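Local coordinates for protein beta-glucosidase (PDB 6JXG) that probably hydrolyses terminal, non-reducing beta-D-glucosyl residues with release of beta-D-glucose, as a secreted family 3 glycoside hydrolase of cellulose breakdown, at residues 567-572 with 700-705; 347-352 with 405-410; 33-38 with 307-312; 608-613 with 671-676. All coordinates share one frame; numbering follows the deposited sequence.

Interaction 1: 567-572 with 700-705; sequences IQPRFE and SSRDIR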
loop_
_atom_site.group_PDB
_atom_site.type_symbol
_atom_site.label_atom_id
_atom_site.label_comp_id
_atom_site.label_asym_id
_atom_site.label_seq_id
_atom_site.Cartn_x
_atom_site.Cartn_y
_atom_site.Cartn_z
ATOM N N ILE A 567 3.801 0.250 25.956
ATOM C CA ILE A 567 4.801 1.241 25.594
ATOM C C ILE A 567 4.060 2.423 25.033
ATOM O O ILE A 567 3.227 2.233 24.142
ATOM C CB ILE A 567 5.788 0.692 24.517
ATOM C CG1 ILE A 567 6.592 -0.459 25.077
ATOM C CG2 ILE A 567 6.679 1.838 24.056
ATOM C CD1 ILE A 567 7.350 -1.345 24.097
ATOM N N GLN A 568 4.297 3.620 25.569
ATOM C CA GLN A 568 3.677 4.804 25.045
ATOM C C GLN A 568 4.420 5.243 23.756
ATOM O O GLN A 568 5.618 5.528 23.785
ATOM C CB GLN A 568 3.681 5.991 26.045
ATOM C CG GLN A 568 2.661 5.907 27.173
ATOM C CD GLN A 568 3.343 5.576 28.494
ATOM O OE1 GLN A 568 4.254 6.294 28.927
ATOM N NE2 GLN A 568 2.923 4.471 29.137
ATOM N N PRO A 569 3.668 5.366 22.654
ATOM C CA PRO A 569 4.308 5.846 21.459
ATOM C C PRO A 569 4.359 7.328 21.575
ATOM O O PRO A 569 3.702 7.889 22.487
ATOM C CB PRO A 569 3.321 5.385 20.337
ATOM C CG PRO A 569 2.000 5.082 20.989
ATOM C CD PRO A 569 2.257 4.986 22.468
ATOM N N ARG A 570 5.009 7.998 20.621
ATOM C CA ARG A 570 4.917 9.443 20.563
ATOM C C ARG A 570 3.626 9.837 19.882
ATOM O O ARG A 570 2.852 10.614 20.430
ATOM C CB ARG A 570 6.116 10.028 19.894
ATOM C CG ARG A 570 5.993 11.502 19.590
ATOM C CD ARG A 570 5.711 12.313 20.891
ATOM N NE ARG A 570 6.848 12.245 21.782
ATOM C CZ ARG A 570 6.802 12.444 23.100
ATOM N NH1 ARG A 570 5.672 12.731 23.719
ATOM N NH2 ARG A 570 7.904 12.343 23.814
ATOM N N PHE A 571 3.381 9.302 18.685
ATOM C CA PHE A 571 2.099 9.468 18.006
ATOM C C PHE A 571 1.636 8.054 17.623
ATOM O O PHE A 571 2.382 7.318 16.948
ATOM C CB PHE A 571 2.265 10.336 16.785
ATOM C CG PHE A 571 2.844 11.705 17.093
ATOM C CD1 PHE A 571 2.129 12.584 17.878
ATOM C CD2 PHE A 571 4.059 12.090 16.556
ATOM C CE1 PHE A 571 2.648 13.882 18.167
ATOM C CE2 PHE A 571 4.558 13.364 16.816
ATOM C CZ PHE A 571 3.852 14.240 17.639
ATOM N N GLU A 572 0.457 7.674 18.127
ATOM C CA GLU A 572 -0.074 6.362 17.924
ATOM C C GLU A 572 -0.657 6.131 16.527
ATOM O O GLU A 572 -1.057 7.075 15.798
ATOM C CB GLU A 572 -1.128 6.072 19.003
ATOM C CG GLU A 572 -2.404 6.892 18.859
ATOM C CD GLU A 572 -2.430 8.256 19.570
ATOM O OE1 GLU A 572 -1.366 8.775 19.968
ATOM O OE2 GLU A 572 -3.540 8.800 19.674
ATOM N N SER A 700 -8.418 7.533 17.401
ATOM C CA SER A 700 -7.121 6.911 17.218
ATOM C C SER A 700 -7.130 5.589 17.983
ATOM O O SER A 700 -8.106 5.289 18.659
ATOM C CB SER A 700 -5.930 7.797 17.669
ATOM O OG SER A 700 -5.649 7.600 19.012
ATOM N N SER A 701 -6.076 4.775 17.817
ATOM C CA SER A 701 -5.887 3.605 18.638
ATOM C C SER A 701 -5.758 3.882 20.117
ATOM O O SER A 701 -5.823 2.938 20.890
ATOM C CB SER A 701 -4.650 2.736 18.236
ATOM O OG SER A 701 -3.399 3.378 18.379
ATOM N N ARG A 702 -5.502 5.094 20.526
ATOM C CA ARG A 702 -5.427 5.452 21.938
ATOM C C ARG A 702 -6.399 6.533 22.392
ATOM O O ARG A 702 -6.642 6.590 23.604
ATOM C CB ARG A 702 -3.970 5.839 22.323
ATOM C CG ARG A 702 -3.117 4.577 22.323
ATOM C CD ARG A 702 -1.771 4.752 22.948
ATOM N NE ARG A 702 -1.047 3.507 22.811
ATOM C CZ ARG A 702 -0.232 2.989 23.741
ATOM N NH1 ARG A 702 0.087 3.652 24.912
ATOM N NH2 ARG A 702 0.263 1.846 23.498
ATOM N N ASP A 703 -6.964 7.345 21.474
ATOM C CA ASP A 703 -7.979 8.359 21.838
ATOM C C ASP A 703 -9.416 7.777 21.738
ATOM O O ASP A 703 -10.199 8.028 20.793
ATOM C CB ASP A 703 -7.756 9.580 20.995
ATOM C CG ASP A 703 -8.609 10.746 21.371
ATOM O OD1 ASP A 703 -9.270 10.665 22.422
ATOM O OD2 ASP A 703 -8.638 11.775 20.653
ATOM N N ILE A 704 -9.676 6.885 22.678
ATOM C CA ILE A 704 -10.887 6.151 22.728
ATOM C C ILE A 704 -11.914 6.971 23.504
ATOM O O ILE A 704 -11.702 7.366 24.674
ATOM C CB ILE A 704 -10.687 4.791 23.391
ATOM C CG1 ILE A 704 -9.701 3.912 22.574
ATOM C CG2 ILE A 704 -12.036 4.102 23.503
ATOM C CD1 ILE A 704 -10.110 3.672 21.127
ATOM N N ARG A 705 -13.036 7.212 22.847
ATOM C CA ARG A 705 -14.026 8.076 23.372
ATOM C C ARG A 705 -15.256 7.308 23.851
ATOM O O ARG A 705 -15.973 7.837 24.662
ATOM C CB ARG A 705 -14.490 9.060 22.316
ATOM C CG ARG A 705 -13.341 9.832 21.702
ATOM C CD ARG A 705 -12.791 10.902 22.633
ATOM N NE ARG A 705 -11.820 11.680 21.866
ATOM C CZ ARG A 705 -12.105 12.721 21.090
ATOM N NH1 ARG A 705 -13.316 13.269 21.045
ATOM N NH2 ARG A 705 -11.138 13.295 20.411
#
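A polar contact between domains joins Glu572 and Pro569, in the loop that follows helix 559-564, to Ser700 and Arg702, in the hairpin turn between strands 692-698 and 704-711. The geometry rests on two points. At the first, the hydroxyl of Ser700 donates to Glu572, OG to OE2 at 2.5 Å, a short bond that uses the anti lone pair of OE2. The Glu572 chain makes this reach with CG lodged between its backbone N and carbonyl carbon (chi1 69°) and a second bend at chi2, so that its methylenes run past Ser701 OG, 3.6 Å from Glu572 CB, and past the CB of Arg702. Ser700 OG is also an acceptor within its own turn, taking Arg702 N at 2.9 Å and Asp703 N at 2.8 Å; one hydroxyl therefore closes an ST turn and an ST motif while reaching across to the carboxylate.

At the second point Arg702 stretches out from CG to NE and lays one face of its guanidinium against the proline ring: Pro569 CD sits over the centre of the group, 3.4 Å from Arg702 CZ. The carbonyl of Ile567 lies obliquely to the same group, its O 3.1 Å from Arg702 NH2. The charge itself is paired with Asp563 of helix 559-564, and Ser701 bonds to Phe573 through its OG and through the backbone. Family 3 enzymes of this kind combine N-terminal, C-terminal and fibronectin type III-like domains; here a beta-hairpin turn of the last meets the domain before it.

Interaction 2: 347-352 with 405-410; sequences KKPASL and QAQGTK. With MAN (alpha-D-mannopyranose), chain E.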
loop_
_atom_site.group_PDB
_atom_site.type_symbol
_atom_site.label_atom_id
_atom_site.label_comp_id
_atom_site.label_asym_id
_atom_site.label_seq_id
_atom_site.Cartn_x
_atom_site.Cartn_y
_atom_site.Cartn_z
ATOM N N LYS A 347 -1.855 32.622 7.863
ATOM C CA LYS A 347 -2.852 33.674 7.729
ATOM C C LYS A 347 -2.156 35.021 7.538
ATOM O O LYS A 347 -1.980 35.788 8.484
ATOM C CB LYS A 347 -3.710 33.667 9.001
ATOM C CG LYS A 347 -2.887 33.854 10.265
ATOM C CD LYS A 347 -3.032 32.785 11.380
ATOM C CE LYS A 347 -1.625 32.461 11.903
ATOM N NZ LYS A 347 -1.343 31.960 13.284
ATOM N N LYS A 348 -1.718 35.284 6.327
ATOM C CA LYS A 348 -1.147 36.597 5.986
ATOM C C LYS A 348 0.097 36.964 6.726
ATOM O O LYS A 348 0.253 38.111 7.152
ATOM C CB LYS A 348 -2.180 37.733 6.147
ATOM C CG LYS A 348 -3.444 37.482 5.353
ATOM C CD LYS A 348 -4.313 38.727 5.282
ATOM C CE LYS A 348 -5.533 38.452 4.424
ATOM N NZ LYS A 348 -6.734 39.055 5.051
ATOM N N PRO A 349 1.033 36.015 6.846
ATOM C CA PRO A 349 2.302 36.420 7.498
ATOM C C PRO A 349 3.048 37.481 6.667
ATOM O O PRO A 349 2.824 37.553 5.484
ATOM C CB PRO A 349 3.091 35.123 7.581
ATOM C CG PRO A 349 2.504 34.244 6.533
ATOM C CD PRO A 349 1.075 34.647 6.309
ATOM N N ALA A 350 3.851 38.326 7.313
ATOM C CA ALA A 350 4.528 39.440 6.627
ATOM C C ALA A 350 5.665 38.845 5.806
ATOM O O ALA A 350 5.998 39.334 4.744
ATOM C CB ALA A 350 5.108 40.421 7.655
ATOM N N SER A 351 6.261 37.773 6.326
ATOM C CA SER A 351 7.405 37.155 5.671
ATOM C C SER A 351 7.489 35.684 6.062
ATOM O O SER A 351 7.043 35.325 7.162
ATOM C CB SER A 351 8.664 37.873 6.103
ATOM O OG SER A 351 8.773 37.794 7.484
ATOM N N LEU A 352 8.087 34.870 5.179
ATOM C CA LEU A 352 8.140 33.414 5.339
ATOM C C LEU A 352 9.435 32.913 4.766
ATOM O O LEU A 352 9.718 33.191 3.624
ATOM C CB LEU A 352 6.992 32.852 4.517
ATOM C CG LEU A 352 6.077 31.741 4.954
ATOM C CD1 LEU A 352 5.720 31.694 6.431
ATOM C CD2 LEU A 352 4.820 31.846 4.088
ATOM N N GLN A 405 2.485 35.403 -2.627
ATOM C CA GLN A 405 2.483 36.682 -3.411
ATOM C C GLN A 405 1.134 37.379 -3.303
ATOM O O GLN A 405 1.103 38.547 -2.932
ATOM C CB GLN A 405 2.891 36.492 -4.870
ATOM C CG GLN A 405 4.396 36.285 -4.970
ATOM C CD GLN A 405 4.874 35.878 -6.354
ATOM O OE1 GLN A 405 4.085 35.618 -7.266
ATOM N NE2 GLN A 405 6.172 35.806 -6.508
ATOM N N ALA A 406 0.038 36.651 -3.522
ATOM C CA ALA A 406 -1.316 37.217 -3.364
ATOM C C ALA A 406 -1.550 37.853 -1.994
ATOM O O ALA A 406 -2.349 38.767 -1.879
ATOM C CB ALA A 406 -2.407 36.186 -3.628
ATOM N N GLN A 407 -0.923 37.350 -0.944
ATOM C CA GLN A 407 -1.051 37.962 0.399
ATOM C C GLN A 407 0.056 38.977 0.713
ATOM O O GLN A 407 0.158 39.456 1.808
ATOM C CB GLN A 407 -1.062 36.881 1.447
ATOM C CG GLN A 407 -2.162 35.897 1.186
ATOM C CD GLN A 407 -2.257 34.874 2.262
ATOM O OE1 GLN A 407 -1.425 34.807 3.144
ATOM N NE2 GLN A 407 -3.291 34.075 2.201
ATOM N N GLY A 408 0.886 39.282 -0.259
ATOM C CA GLY A 408 2.016 40.186 -0.050
ATOM C C GLY A 408 3.016 39.707 0.986
ATOM O O GLY A 408 3.752 40.506 1.563
ATOM N N THR A 409 3.098 38.408 1.236
ATOM C CA THR A 409 4.163 37.968 2.129
ATOM C C THR A 409 5.472 37.878 1.367
ATOM O O THR A 409 5.513 37.470 0.246
ATOM C CB THR A 409 3.880 36.691 2.983
ATOM O OG1 THR A 409 4.852 35.643 2.789
ATOM C CG2 THR A 409 2.535 36.249 2.885
ATOM N N LYS A 410 6.546 38.248 2.026
ATOM C CA LYS A 410 7.844 38.221 1.441
ATOM C C LYS A 410 8.426 36.821 1.670
ATOM O O LYS A 410 8.288 36.273 2.776
ATOM C CB LYS A 410 8.690 39.282 2.147
ATOM C CG LYS A 410 9.977 39.669 1.444
ATOM C CD LYS A 410 11.179 38.992 2.090
ATOM C CE LYS A 410 12.460 39.222 1.308
ATOM N NZ LYS A 410 12.341 38.849 -0.138
HETATM C C1 MAN E . 4.509 33.245 10.623
HETATM C C2 MAN E . 4.367 34.166 11.845
HETATM C C3 MAN E . 3.830 33.502 13.117
HETATM C C4 MAN E . 2.651 32.593 12.797
HETATM C C5 MAN E . 3.176 31.621 11.776
HETATM C C6 MAN E . 2.200 30.498 11.514
HETATM O O2 MAN E . 3.434 35.110 11.450
HETATM O O3 MAN E . 3.410 34.555 13.942
HETATM O O4 MAN E . 2.136 31.904 13.951
HETATM O O5 MAN E . 3.477 32.301 10.572
HETATM O O6 MAN E . 1.015 30.994 10.918
#
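Parallel strand pairing at the edge of the mixed sheet in the family 3 C-terminal domain sets Ser351 beside Lys410, their CA atoms 4.4 Å apart. This is the close part of the contact. Lys410 N gives a nearly straight bond to Ala350 O (3.0 Å, 171° at the hydrogen), and Lys410 O in turn receives Leu352 N at 2.8 Å, the donor lying nearly along the C=O axis. Ser351 CA adds a CA-H...O contact to that same Lys410 oxygen. Ser351 CB and Lys410 CB emerge on one face of the sheet, 4.2 Å apart. Leu352 CB lies 3.9 Å from Thr409 OG1. Just before the strand, Gly408, with positive phi, is the C-prime residue of a Schellman motif that ends helix 396-406 and turns the chain into strand 410-414.

Toward Lys347 and Lys348 the contact thins out at the surface. Gln407, extended beyond CG, sends its amide across the Lys348 chain at about a right angle, but its bond from Lys348 N is weak, 3.2 Å to OE1 and bent to 128°. The rest of the exposed Lys348 chain runs out toward solvent. Lys347 turns instead to the mannose O-linked to Thr431, while its NZ bonds to Lys342 O. Pro349 meets this sugar with CB, which stands 3.8 Å from C1 of the mannose.

Interaction 3: 33-38 with 307-312; sequences GWEKGP and SSWNGG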
loop_
_atom_site.group_PDB
_atom_site.type_symbol
_atom_site.label_atom_id
_atom_site.label_comp_id
_atom_site.label_asym_id
_atom_site.label_seq_id
_atom_site.Cartn_x
_atom_site.Cartn_y
_atom_site.Cartn_z
ATOM N N GLY A 33 11.114 -13.495 -22.162
ATOM C CA GLY A 33 12.454 -13.077 -21.860
ATOM C C GLY A 33 12.506 -11.636 -21.413
ATOM O O GLY A 33 11.763 -10.783 -21.925
ATOM N N TRP A 34 13.461 -11.320 -20.549
ATOM C CA TRP A 34 13.631 -9.947 -20.056
ATOM C C TRP A 34 13.963 -8.941 -21.188
ATOM O O TRP A 34 14.864 -9.167 -21.957
ATOM C CB TRP A 34 14.698 -9.939 -18.979
ATOM C CG TRP A 34 15.052 -8.603 -18.430
ATOM C CD1 TRP A 34 16.277 -8.079 -18.393
ATOM C CD2 TRP A 34 14.176 -7.670 -17.758
ATOM N NE1 TRP A 34 16.232 -6.837 -17.806
ATOM C CE2 TRP A 34 14.948 -6.566 -17.398
ATOM C CE3 TRP A 34 12.780 -7.660 -17.464
ATOM C CZ2 TRP A 34 14.418 -5.429 -16.697
ATOM C CZ3 TRP A 34 12.217 -6.519 -16.795
ATOM C CH2 TRP A 34 13.049 -5.392 -16.435
ATOM N N GLU A 35 13.173 -7.860 -21.271
ATOM C CA GLU A 35 13.249 -6.837 -22.314
ATOM C C GLU A 35 13.016 -7.278 -23.723
ATOM O O GLU A 35 13.119 -6.447 -24.627
ATOM C CB GLU A 35 14.563 -6.014 -22.228
ATOM C CG GLU A 35 14.731 -5.463 -20.841
ATOM C CD GLU A 35 15.901 -4.501 -20.709
ATOM O OE1 GLU A 35 16.491 -4.178 -21.736
ATOM O OE2 GLU A 35 16.195 -4.080 -19.604
ATOM N N LYS A 36 12.554 -8.499 -23.938
ATOM C CA LYS A 36 12.335 -8.948 -25.308
ATOM C C LYS A 36 11.001 -8.399 -25.852
ATOM O O LYS A 36 10.927 -7.963 -27.013
ATOM C CB LYS A 36 12.345 -10.482 -25.423
ATOM C CG LYS A 36 13.658 -11.216 -25.082
ATOM C CD LYS A 36 14.838 -10.797 -25.968
ATOM C CE LYS A 36 15.979 -10.023 -25.250
ATOM N NZ LYS A 36 16.397 -8.787 -26.008
ATOM N N GLY A 37 9.936 -8.451 -25.034
ATOM C CA GLY A 37 8.734 -7.731 -25.312
ATOM C C GLY A 37 8.768 -6.286 -24.895
ATOM O O GLY A 37 9.758 -5.816 -24.311
ATOM N N PRO A 38 7.701 -5.535 -25.197
ATOM C CA PRO A 38 7.712 -4.124 -24.908
ATOM C C PRO A 38 7.360 -3.781 -23.452
ATOM O O PRO A 38 7.694 -2.713 -22.963
ATOM C CB PRO A 38 6.618 -3.574 -25.801
ATOM C CG PRO A 38 5.631 -4.688 -25.877
ATOM C CD PRO A 38 6.514 -5.923 -26.004
ATOM N N SER A 307 7.049 1.161 -26.129
ATOM C CA SER A 307 8.011 0.247 -25.470
ATOM C C SER A 307 8.469 0.809 -24.151
ATOM O O SER A 307 8.745 2.013 -24.011
ATOM C CB SER A 307 9.242 0.009 -26.393
ATOM O OG SER A 307 10.254 -0.877 -25.929
ATOM N N SER A 308 8.667 -0.095 -23.176
ATOM C CA SER A 308 9.364 0.264 -21.928
ATOM C C SER A 308 10.793 0.699 -22.132
ATOM O O SER A 308 11.369 1.359 -21.269
ATOM C CB SER A 308 9.320 -0.969 -21.006
ATOM O OG SER A 308 7.959 -1.246 -20.575
ATOM N N TRP A 309 11.422 0.299 -23.238
ATOM C CA TRP A 309 12.887 0.349 -23.337
ATOM C C TRP A 309 13.350 1.446 -24.345
ATOM O O TRP A 309 14.530 1.614 -24.568
ATOM C CB TRP A 309 13.442 -1.018 -23.762
ATOM C CG TRP A 309 12.658 -2.165 -23.197
ATOM C CD1 TRP A 309 11.867 -3.044 -23.872
ATOM C CD2 TRP A 309 12.499 -2.473 -21.804
ATOM N NE1 TRP A 309 11.229 -3.903 -22.993
ATOM C CE2 TRP A 309 11.642 -3.603 -21.721
ATOM C CE3 TRP A 309 13.045 -1.957 -20.637
ATOM C CZ2 TRP A 309 11.249 -4.114 -20.534
ATOM C CZ3 TRP A 309 12.694 -2.516 -19.454
ATOM C CH2 TRP A 309 11.832 -3.582 -19.403
ATOM N N ASN A 310 12.418 2.188 -24.924
ATOM C CA ASN A 310 12.787 3.261 -25.921
ATOM C C ASN A 310 12.544 4.633 -25.391
ATOM O O ASN A 310 12.442 5.573 -26.176
ATOM C CB ASN A 310 11.965 3.023 -27.249
ATOM C CG ASN A 310 10.509 3.434 -27.135
ATOM O OD1 ASN A 310 10.069 3.695 -26.033
ATOM N ND2 ASN A 310 9.727 3.455 -28.255
ATOM N N GLY A 311 12.400 4.749 -24.062
ATOM C CA GLY A 311 12.065 5.976 -23.342
ATOM C C GLY A 311 10.609 6.053 -22.965
ATOM O O GLY A 311 10.153 7.072 -22.485
ATOM N N GLY A 312 9.843 4.988 -23.245
ATOM C CA GLY A 312 8.417 4.968 -22.925
ATOM C C GLY A 312 7.571 5.670 -23.953
ATOM O O GLY A 312 6.524 6.259 -23.619
#
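A T-shaped tryptophan pair, Trp34 with Trp309, joins two irregular loops of the N-terminal part of the enzyme, one between helix 22-29 and strand 41-42 and the other between helices 278-294 and 323-332. The edge of Trp309 points at the face of Trp34: the six-membered rings have centroids 5.2 Å apart and planes inclined at 69°, and the closest carbons are the CH2 atoms of Trp34 and Trp309.

Glu35 lies over the Trp309 ring. Its CG forms a CH-pi contact 3.5 Å from the centroid of the six-membered ring and only 4° off the normal, and the chain, extended beyond CG, carries the carboxylate on over the ring with its plane 16° from that of the indole. On the opposite face sits CB of Ser308, so the indole is packed from both sides. Its N-H further restricts the ring's rotation: Trp309 NE1 donates to Gly37 O at 2.7 Å, with the acceptor in the ring plane. A phenylalanine in place of Trp309 would probably leave Gly37 O without this donor and weaken the overlap with Glu35 and Trp34.

Around this core, Trp34 also meets Phe256 edge-to-face, and its backbone N bonds to Asp254. An ST turn, in which Ser307 OG accepts from Trp309 N, shapes the approach of the second loop. Next to it, Pro38 O is gripped twice by a single residue, receiving both the backbone N and the hydroxyl OG of Ser308, each at 2.8 Å and in the carbonyl plane.

Interaction 4: 608-613 with 671-676; sequences GLYDIV and RRKDLS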
loop_
_atom_site.group_PDB
_atom_site.type_symbol
_atom_site.label_atom_id
_atom_site.label_comp_id
_atom_site.label_asym_id
_atom_site.label_seq_id
_atom_site.Cartn_x
_atom_site.Cartn_y
_atom_site.Cartn_z
ATOM N N GLY A 608 -19.234 -17.801 4.711
ATOM C CA GLY A 608 -19.780 -17.158 5.901
ATOM C C GLY A 608 -18.824 -16.174 6.573
ATOM O O GLY A 608 -19.257 -15.332 7.339
ATOM N N LEU A 609 -17.522 -16.328 6.369
ATOM C CA LEU A 609 -16.568 -15.354 6.878
ATOM C C LEU A 609 -16.850 -13.903 6.556
ATOM O O LEU A 609 -16.532 -12.978 7.381
ATOM C CB LEU A 609 -15.151 -15.745 6.501
ATOM C CG LEU A 609 -14.550 -16.990 7.145
ATOM C CD1 LEU A 609 -13.091 -17.097 6.746
ATOM C CD2 LEU A 609 -14.682 -17.034 8.651
ATOM N N TYR A 610 -17.413 -13.651 5.378
ATOM C CA TYR A 610 -17.633 -12.344 4.889
ATOM C C TYR A 610 -19.084 -11.905 5.048
ATOM O O TYR A 610 -19.398 -10.818 4.661
ATOM C CB TYR A 610 -17.156 -12.243 3.399
ATOM C CG TYR A 610 -15.705 -12.640 3.262
ATOM C CD1 TYR A 610 -14.712 -11.707 3.368
ATOM C CD2 TYR A 610 -15.329 -13.973 3.090
ATOM C CE1 TYR A 610 -13.379 -12.067 3.287
ATOM C CE2 TYR A 610 -14.023 -14.328 3.055
ATOM C CZ TYR A 610 -13.045 -13.351 3.124
ATOM O OH TYR A 610 -11.737 -13.714 3.068
ATOM N N ASP A 611 -19.970 -12.675 5.673
ATOM C CA ASP A 611 -21.300 -12.138 5.954
ATOM C C ASP A 611 -21.184 -10.985 6.989
ATOM O O ASP A 611 -20.418 -11.101 7.948
ATOM C CB ASP A 611 -22.175 -13.200 6.657
ATOM C CG ASP A 611 -22.527 -14.427 5.775
ATOM O OD1 ASP A 611 -22.586 -14.274 4.564
ATOM O OD2 ASP A 611 -22.769 -15.506 6.364
ATOM N N ILE A 612 -22.003 -9.945 6.860
ATOM C CA ILE A 612 -22.093 -8.921 7.859
ATOM C C ILE A 612 -22.934 -9.463 9.025
ATOM O O ILE A 612 -24.058 -9.870 8.819
ATOM C CB ILE A 612 -22.685 -7.679 7.277
ATOM C CG1 ILE A 612 -21.767 -7.126 6.172
ATOM C CG2 ILE A 612 -22.936 -6.652 8.378
ATOM C CD1 ILE A 612 -20.430 -6.644 6.711
ATOM N N VAL A 613 -22.355 -9.580 10.206
ATOM C CA VAL A 613 -23.066 -10.142 11.371
ATOM C C VAL A 613 -23.452 -9.091 12.399
ATOM O O VAL A 613 -24.296 -9.348 13.241
ATOM C CB VAL A 613 -22.295 -11.307 12.023
ATOM C CG1 VAL A 613 -22.133 -12.440 10.986
ATOM C CG2 VAL A 613 -20.923 -10.903 12.507
ATOM N N ARG A 671 -17.859 -7.977 9.637
ATOM C CA ARG A 671 -17.951 -9.306 9.043
ATOM C C ARG A 671 -17.757 -10.345 10.139
ATOM O O ARG A 671 -17.109 -10.082 11.143
ATOM C CB ARG A 671 -16.847 -9.475 7.983
ATOM C CG ARG A 671 -16.966 -8.562 6.767
ATOM C CD ARG A 671 -15.691 -8.577 5.968
ATOM N NE ARG A 671 -14.553 -8.088 6.775
ATOM C CZ ARG A 671 -13.336 -7.982 6.274
ATOM N NH1 ARG A 671 -13.092 -8.276 4.995
ATOM N NH2 ARG A 671 -12.361 -7.619 7.055
ATOM N N ARG A 672 -18.237 -11.545 9.941
ATOM C CA ARG A 672 -17.946 -12.597 10.881
ATOM C C ARG A 672 -16.459 -12.739 11.134
ATOM O O ARG A 672 -16.024 -12.942 12.264
ATOM C CB ARG A 672 -18.555 -13.952 10.357
ATOM C CG ARG A 672 -18.228 -15.143 11.237
ATOM C CD ARG A 672 -19.221 -16.359 11.159
ATOM N NE ARG A 672 -20.137 -16.187 10.083
ATOM C CZ ARG A 672 -21.444 -16.026 10.099
ATOM N NH1 ARG A 672 -22.214 -16.129 11.148
ATOM N NH2 ARG A 672 -21.985 -15.798 8.940
ATOM N N LYS A 673 -15.644 -12.654 10.063
ATOM C CA LYS A 673 -14.187 -12.747 10.171
ATOM C C LYS A 673 -13.608 -11.690 11.100
ATOM O O LYS A 673 -12.612 -11.928 11.741
ATOM C CB LYS A 673 -13.527 -12.616 8.779
ATOM C CG LYS A 673 -12.101 -13.099 8.801
ATOM C CD LYS A 673 -11.467 -13.044 7.383
ATOM C CE LYS A 673 -10.089 -13.650 7.348
ATOM N NZ LYS A 673 -9.419 -13.612 6.010
ATOM N N ASP A 674 -14.236 -10.535 11.150
ATOM C CA ASP A 674 -13.720 -9.421 11.946
ATOM C C ASP A 674 -13.811 -9.716 13.446
ATOM O O ASP A 674 -13.098 -9.084 14.245
ATOM C CB ASP A 674 -14.495 -8.153 11.613
ATOM C CG ASP A 674 -14.205 -7.648 10.215
ATOM O OD1 ASP A 674 -13.015 -7.782 9.855
ATOM O OD2 ASP A 674 -15.152 -7.169 9.496
ATOM N N LEU A 675 -14.669 -10.681 13.776
ATOM C CA LEU A 675 -14.935 -11.112 15.134
ATOM C C LEU A 675 -14.417 -12.507 15.425
ATOM O O LEU A 675 -14.781 -13.098 16.452
ATOM C CB LEU A 675 -16.440 -11.081 15.409
ATOM C CG LEU A 675 -17.078 -9.708 15.250
ATOM C CD1 LEU A 675 -18.585 -9.839 15.280
ATOM C CD2 LEU A 675 -16.617 -8.724 16.309
ATOM N N SER A 676 -13.447 -12.962 14.634
ATOM C CA SER A 676 -12.904 -14.304 14.734
ATOM C C SER A 676 -11.425 -14.306 14.997
ATOM O O SER A 676 -10.702 -13.254 14.944
ATOM C CB SER A 676 -13.138 -15.052 13.417
ATOM O OG SER A 676 -14.515 -15.151 13.161
#
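The guanidinium of Arg672 has Val613 CG1 over one face, 3.6 Å above the plane and offset toward the rim, while its edge is taken by Gly608 O and Asp611 OD2. The edge is used side-on: NE and NH2 both donate to Gly608 O, with NE at 3.0 Å, and NH2 also makes a salt bridge of 2.7 Å to Asp611 OD2. Carboxylate and guanidinium stand almost perpendicular, 82° apart. With CG opposite its backbone N (chi1 176°) and the chain bent sharply at chi3, Arg672 folds back over the turn at 608-611. A leucine in its place would probably leave Asp611 without its charged mate and Gly608 O with two donors fewer.

The second flat pair is looser. Tyr610 and Arg671 run side by side, with NH1 at the ring edge, 4.1 Å from Tyr610 CD1.

Two backbone bonds tie the turn before strand 612-622 to the turn after strand 663-671: Lys673 N to Leu609 O at 2.8 Å, and Arg672 N to Asp611 O at 3.0 Å. Ile612 and Arg671 form the strand pair itself, antiparallel and non-hydrogen-bonded, and Val613 CG2 touches Leu675 CD1 at 3.8 Å. Arg671 is shared between Asp674, held through NE and NH2, and Asp188 of helix 184-191 at NH1, while Arg672 pairs with Asp611; each arginine is likely to favour the charged form of its carboxylate partners.

The four contacts are distributed along the whole enzyme and none touches another. Interactions 1 and 4 are the closest pair, their centres 26 Å apart and nearest atoms about 15 Å; both involve the beta-rich C-terminal part, and the chain of interaction 4 runs between the two segments of interaction 1. Interaction 2, at the edge of a different sheet, lies 36 Å from interaction 1 between centres and 54 Å from interaction 4. The centre of interaction 3 is about 45 to 49 Å from the centres of the others and stands across the chain's centre from interactions 1 and 4. The bound sugars are protein-attached glycans: mannose touches interaction 2, and an N-acetylglucosamine is about 12 Å from the Ser307 side chain of interaction 3.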